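Long-range contacts in terminase large subunit (Thermus phage G20c, PDB 5M1O), which acts as an ATP-driven motor that moves viral DNA into empty capsids and as the metal-dependent endonuclease that cuts the viral genome to begin and end packaging: residues A41-N46 against V92-W97; L150-N155 against D177-L182. All coordinates share one frame; numbering follows the deposited sequence. Where two conformers were deposited one is given.

Contact 1: residues A41-N46 against V92-W97. With CO (cobalt (II) ion), chain C.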
# COMPACT_ATOMS: atom_id res chain seq x y z
N ALA A 41 -4.56 -1.20 1.82
CA ALA A 41 -5.45 -0.18 1.32
C ALA A 41 -5.32 1.17 2.02
O ALA A 41 -5.53 1.27 3.23
CB ALA A 41 -6.89 -0.64 1.42
N ASP A 42 -4.96 2.18 1.21
CA ASP A 42 -4.94 3.60 1.56
C ASP A 42 -6.10 4.26 0.82
O ASP A 42 -6.23 4.05 -0.39
CB ASP A 42 -3.60 4.21 1.11
CG ASP A 42 -3.38 5.61 1.64
OD1 ASP A 42 -3.63 5.83 2.85
OD2 ASP A 42 -2.98 6.50 0.86
N PHE A 43 -6.94 5.05 1.50
CA PHE A 43 -8.04 5.74 0.84
C PHE A 43 -7.66 7.18 0.59
O PHE A 43 -6.77 7.71 1.25
CB PHE A 43 -9.28 5.66 1.72
CG PHE A 43 -9.79 4.25 1.90
CD1 PHE A 43 -10.58 3.66 0.92
CD2 PHE A 43 -9.44 3.51 3.02
CE1 PHE A 43 -11.03 2.35 1.06
CE2 PHE A 43 -9.90 2.21 3.17
CZ PHE A 43 -10.70 1.63 2.20
N GLY A 44 -8.33 7.81 -0.37
CA GLY A 44 -8.06 9.20 -0.75
C GLY A 44 -9.19 10.12 -0.36
O GLY A 44 -10.33 9.90 -0.76
N LYS A 45 -8.89 11.15 0.44
CA LYS A 45 -9.84 12.23 0.70
C LYS A 45 -9.57 13.35 -0.29
O LYS A 45 -8.41 13.66 -0.58
CB LYS A 45 -9.69 12.76 2.14
N ASN A 46 -10.65 13.95 -0.81
CA ASN A 46 -10.56 15.04 -1.79
C ASN A 46 -9.78 14.60 -3.04
O ASN A 46 -10.21 13.65 -3.70
CB ASN A 46 -10.02 16.32 -1.13
CG ASN A 46 -10.84 16.76 0.07
OD1 ASN A 46 -10.51 16.43 1.21
ND2 ASN A 46 -11.92 17.48 -0.18
N VAL A 92 -8.40 -7.40 3.51
CA VAL A 92 -7.90 -6.04 3.33
C VAL A 92 -7.29 -5.58 4.66
O VAL A 92 -7.88 -5.78 5.73
CB VAL A 92 -9.06 -5.13 2.89
CG1 VAL A 92 -8.62 -3.66 2.81
CG2 VAL A 92 -9.63 -5.59 1.55
N VAL A 93 -6.11 -4.97 4.57
CA VAL A 93 -5.47 -4.28 5.70
C VAL A 93 -5.68 -2.80 5.38
O VAL A 93 -4.99 -2.23 4.54
CB VAL A 93 -3.98 -4.64 5.82
CG1 VAL A 93 -3.33 -3.95 7.03
CG2 VAL A 93 -3.83 -6.14 5.95
N ALA A 94 -6.66 -2.19 6.03
CA ALA A 94 -7.12 -0.86 5.66
C ALA A 94 -6.66 0.17 6.66
O ALA A 94 -6.91 0.02 7.86
CB ALA A 94 -8.63 -0.83 5.55
N ASP A 95 -6.03 1.23 6.18
CA ASP A 95 -5.78 2.40 7.01
C ASP A 95 -7.07 3.20 7.16
O ASP A 95 -7.40 4.06 6.34
CB ASP A 95 -4.66 3.27 6.47
CG ASP A 95 -4.48 4.53 7.29
OD1 ASP A 95 -5.03 4.63 8.41
OD2 ASP A 95 -3.78 5.43 6.80
N THR A 96 -7.75 2.94 8.28
CA THR A 96 -9.04 3.54 8.57
C THR A 96 -8.95 4.88 9.31
O THR A 96 -9.98 5.46 9.64
CB THR A 96 -9.88 2.56 9.42
OG1 THR A 96 -9.09 2.08 10.51
CG2 THR A 96 -10.30 1.39 8.56
N TRP A 97 -7.73 5.37 9.55
CA TRP A 97 -7.53 6.63 10.27
C TRP A 97 -7.80 7.82 9.35
O TRP A 97 -7.23 7.93 8.26
CB TRP A 97 -6.10 6.69 10.81
CG TRP A 97 -5.88 7.80 11.80
CD1 TRP A 97 -5.19 8.96 11.59
CD2 TRP A 97 -6.34 7.84 13.15
NE1 TRP A 97 -5.20 9.72 12.73
CE2 TRP A 97 -5.90 9.06 13.70
CE3 TRP A 97 -7.10 6.98 13.94
CZ2 TRP A 97 -6.18 9.43 15.02
CZ3 TRP A 97 -7.36 7.34 15.27
CH2 TRP A 97 -6.91 8.56 15.79
CO CO C . -2.64 8.52 1.26
O HOH W 1 -6.37 5.59 4.23
O HOH W 2 -1.80 5.42 5.09
O HOH W 3 -3.70 8.36 3.06
O HOH W 4 -4.33 8.76 0.30
O HOH W 5 -2.71 10.76 1.48
O HOH W 6 -0.97 8.23 2.48
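Ala41 and Ala94 pair as neighbours on two parallel strands, 37-42 and 91-94, of the central sheet of an RNase H-like nuclease, and the acidic active site opens where these strands end. Ala41 N donates to Val93 O at 2.9 Å, and Asp95 N returns a nearly straight bond to Ala41 O at 3.0 Å, so Ala41 is gripped from both ends. Its small CB fits closely against Val92 CG1 (3.7 Å). One residue on, Asp42 and Asp95 hold CG anti to the backbone N (chi1 -170° and 176°), and this shared rotation on adjacent strands sets their carboxylates side by side, planes 17° apart. Asp42 OD1 and Asp95 OD2 come within 4.0 Å, a proximity of like charges probably eased by the water donating to both oxygens and by the cobalt ion, which Asp42 OD2 binds at 2.1 Å. Both aspartates are probably catalytic magnesium ligands, though here Asp95 does not bind the cobalt. A second water joins Asp42 OD1, Phe43 N and Asp95 O. Asp95 OD1 accepts from Trp97 N, forming an Asx turn, and from Val119 N, which together help fix the carboxylate. Phe43 turns its ring edge to Asp95 O and Ala94 CB, an apolar ring packed beside the polar site. Leu80 of helix 73-86 covers Ala41, Val92 and Phe43, while Val93 and Asp95 meet Leu184 of helix 177-186.

Contact 2: residues L150-N155 against D177-L182; sequences LDELRN and DIVMSL. With CO (cobalt (II) ion), chain C.
Glu152 OE1 accepts from two successive backbone N-H groups, those of Ile178 and Val179, in the first turn of helix 177-186, part of a helix-helix packing in the RNase H-like nuclease. Ile178 N, 2.8 Å away, uses the syn lone pair of OE1, though its N-H...O angle is only 131°; Val179 N, at 3.2 Å, meets the same oxygen nearly along the C-O axis with a straighter N-H...O angle of 158°. A glutamate suits this place because its long arm bridges helices whose short axes come no closer than 8.9 Å, and the positive end of the helix dipole probably steadies its charge in a buried setting. The extended chain beyond CG carries the carboxylate across, where it lies against Ile178, with OE2 3.6 Å from Ile178 CD1. Farther along, Leu153 CD2 meets Val179 CG2 at 4.1 Å, and Leu153 CD1 faces Leu182 CD1 more loosely, branched apolar residues filling the crossing of two helices set almost perpendicular (89°). Beyond this shell, Ile178 and Leu182 rest on the central sheet, touching Val51 and Ser53 of strand 49-56, and Val179 touches Ile129 of helix 122-137. Asp177, probably a catalytic magnesium ligand, binds the cobalt ion through OD1 at 2.0 Å. Its other oxygen, OD2, shares one water with Glu152 OE2, the water donating a 2.8 Å hydrogen bond to each.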
# COMPACT_ATOMS: atom_id res chain seq x y z
N LEU A 150 8.40 3.29 -8.08
CA LEU A 150 9.81 3.32 -7.67
C LEU A 150 10.25 4.71 -7.22
O LEU A 150 10.97 4.86 -6.22
CB LEU A 150 10.71 2.81 -8.80
CG LEU A 150 10.49 1.35 -9.22
CD1 LEU A 150 11.50 0.96 -10.29
CD2 LEU A 150 10.54 0.37 -8.05
N ASP A 151 9.76 5.72 -7.94
CA ASP A 151 10.04 7.12 -7.58
C ASP A 151 9.50 7.46 -6.19
O ASP A 151 10.15 8.16 -5.43
CB ASP A 151 9.42 8.08 -8.59
CG ASP A 151 10.24 8.23 -9.87
OD1 ASP A 151 11.41 7.77 -9.95
OD2 ASP A 151 9.70 8.83 -10.82
N GLU A 152 8.31 6.97 -5.86
CA GLU A 152 7.71 7.33 -4.58
C GLU A 152 8.49 6.69 -3.43
O GLU A 152 8.69 7.31 -2.38
CB GLU A 152 6.22 6.97 -4.53
CG GLU A 152 5.42 7.94 -3.69
CD GLU A 152 3.95 7.61 -3.66
OE1 GLU A 152 3.55 6.83 -2.79
OE2 GLU A 152 3.20 8.14 -4.49
N LEU A 153 8.94 5.45 -3.64
CA LEU A 153 9.83 4.79 -2.71
C LEU A 153 11.15 5.55 -2.60
O LEU A 153 11.62 5.84 -1.49
CB LEU A 153 10.08 3.34 -3.13
CG LEU A 153 8.86 2.42 -2.98
CD1 LEU A 153 9.06 1.14 -3.78
CD2 LEU A 153 8.60 2.10 -1.51
N ARG A 154 11.73 5.90 -3.74
CA ARG A 154 13.00 6.66 -3.78
C ARG A 154 12.91 7.99 -3.02
O ARG A 154 13.87 8.41 -2.35
CB ARG A 154 13.44 6.92 -5.23
CG ARG A 154 14.93 7.10 -5.43
CD ARG A 154 15.30 7.38 -6.89
NE ARG A 154 14.39 6.79 -7.89
CZ ARG A 154 14.44 5.54 -8.37
NH1 ARG A 154 15.36 4.67 -7.95
NH2 ARG A 154 13.56 5.15 -9.30
N ASN A 155 11.76 8.65 -3.11
CA ASN A 155 11.59 9.97 -2.50
C ASN A 155 10.96 9.95 -1.11
O ASN A 155 10.53 10.99 -0.63
CB ASN A 155 10.84 10.91 -3.46
CG ASN A 155 11.77 11.63 -4.43
OD1 ASN A 155 12.92 11.22 -4.63
ND2 ASN A 155 11.28 12.70 -5.04
N ASP A 177 1.15 7.60 -0.86
CA ASP A 177 0.02 6.69 -0.82
C ASP A 177 0.44 5.30 -1.30
O ASP A 177 -0.06 4.31 -0.81
CB ASP A 177 -1.14 7.21 -1.66
CG ASP A 177 -1.32 8.68 -1.51
OD1 ASP A 177 -1.73 9.15 -0.43
OD2 ASP A 177 -0.95 9.38 -2.45
N ILE A 178 1.35 5.24 -2.28
CA ILE A 178 1.83 3.95 -2.76
C ILE A 178 2.70 3.30 -1.68
O ILE A 178 2.56 2.10 -1.40
CB ILE A 178 2.64 4.09 -4.06
CG1 ILE A 178 1.76 4.66 -5.18
CG2 ILE A 178 3.26 2.76 -4.49
CD1 ILE A 178 2.55 5.13 -6.38
N VAL A 179 3.61 4.09 -1.10
CA VAL A 179 4.50 3.60 -0.03
C VAL A 179 3.68 2.98 1.10
O VAL A 179 3.98 1.86 1.54
CB VAL A 179 5.40 4.71 0.57
CG1 VAL A 179 6.28 4.13 1.67
CG2 VAL A 179 6.23 5.36 -0.53
N MET A 180 2.67 3.72 1.54
CA MET A 180 1.83 3.28 2.66
C MET A 180 0.98 2.06 2.32
O MET A 180 0.85 1.17 3.14
CB MET A 180 0.97 4.43 3.20
CG MET A 180 1.73 5.55 3.91
SD MET A 180 2.98 4.98 5.08
CE MET A 180 2.02 3.96 6.19
N SER A 181 0.44 1.99 1.10
CA SER A 181 -0.34 0.83 0.66
C SER A 181 0.53 -0.44 0.67
O SER A 181 0.13 -1.49 1.19
CB SER A 181 -0.93 1.07 -0.72
OG SER A 181 -1.55 -0.09 -1.23
N LEU A 182 1.72 -0.32 0.10
CA LEU A 182 2.71 -1.39 0.13
C LEU A 182 3.04 -1.82 1.55
O LEU A 182 3.03 -3.01 1.83
CB LEU A 182 3.99 -0.98 -0.61
CG LEU A 182 3.82 -0.87 -2.13
CD1 LEU A 182 5.05 -0.23 -2.75
CD2 LEU A 182 3.49 -2.21 -2.77
CO CO C . -2.64 8.52 1.26
O HOH W 7 0.38 8.17 -4.63
O HOH W 4 -4.33 8.76 0.30
O HOH W 3 -3.70 8.36 3.06
O HOH W 5 -2.71 10.76 1.48
O HOH W 6 -0.97 8.23 2.48

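How the contacts relate
Both segments of contact 1 precede those of contact 2 in the chain, and all four lie inside one RNase H-like domain, the centres of the two contacts 15 Å apart. Contact 1 lies within the central sheet, between neighbouring strands 37-42 and 91-94; contact 2 joins helices 147-154 and 177-186, the latter packed on that same sheet. They meet at the cobalt ion, where Asp42 OD2 and Asp177 OD1 approach to 3.2 Å as fellow ligands and four waters complete the coordination. A strand end and a helix start, distant in sequence, are thereby joined in one metal site, consistent with the magnesium-dependent nuclease centre that cuts viral DNA.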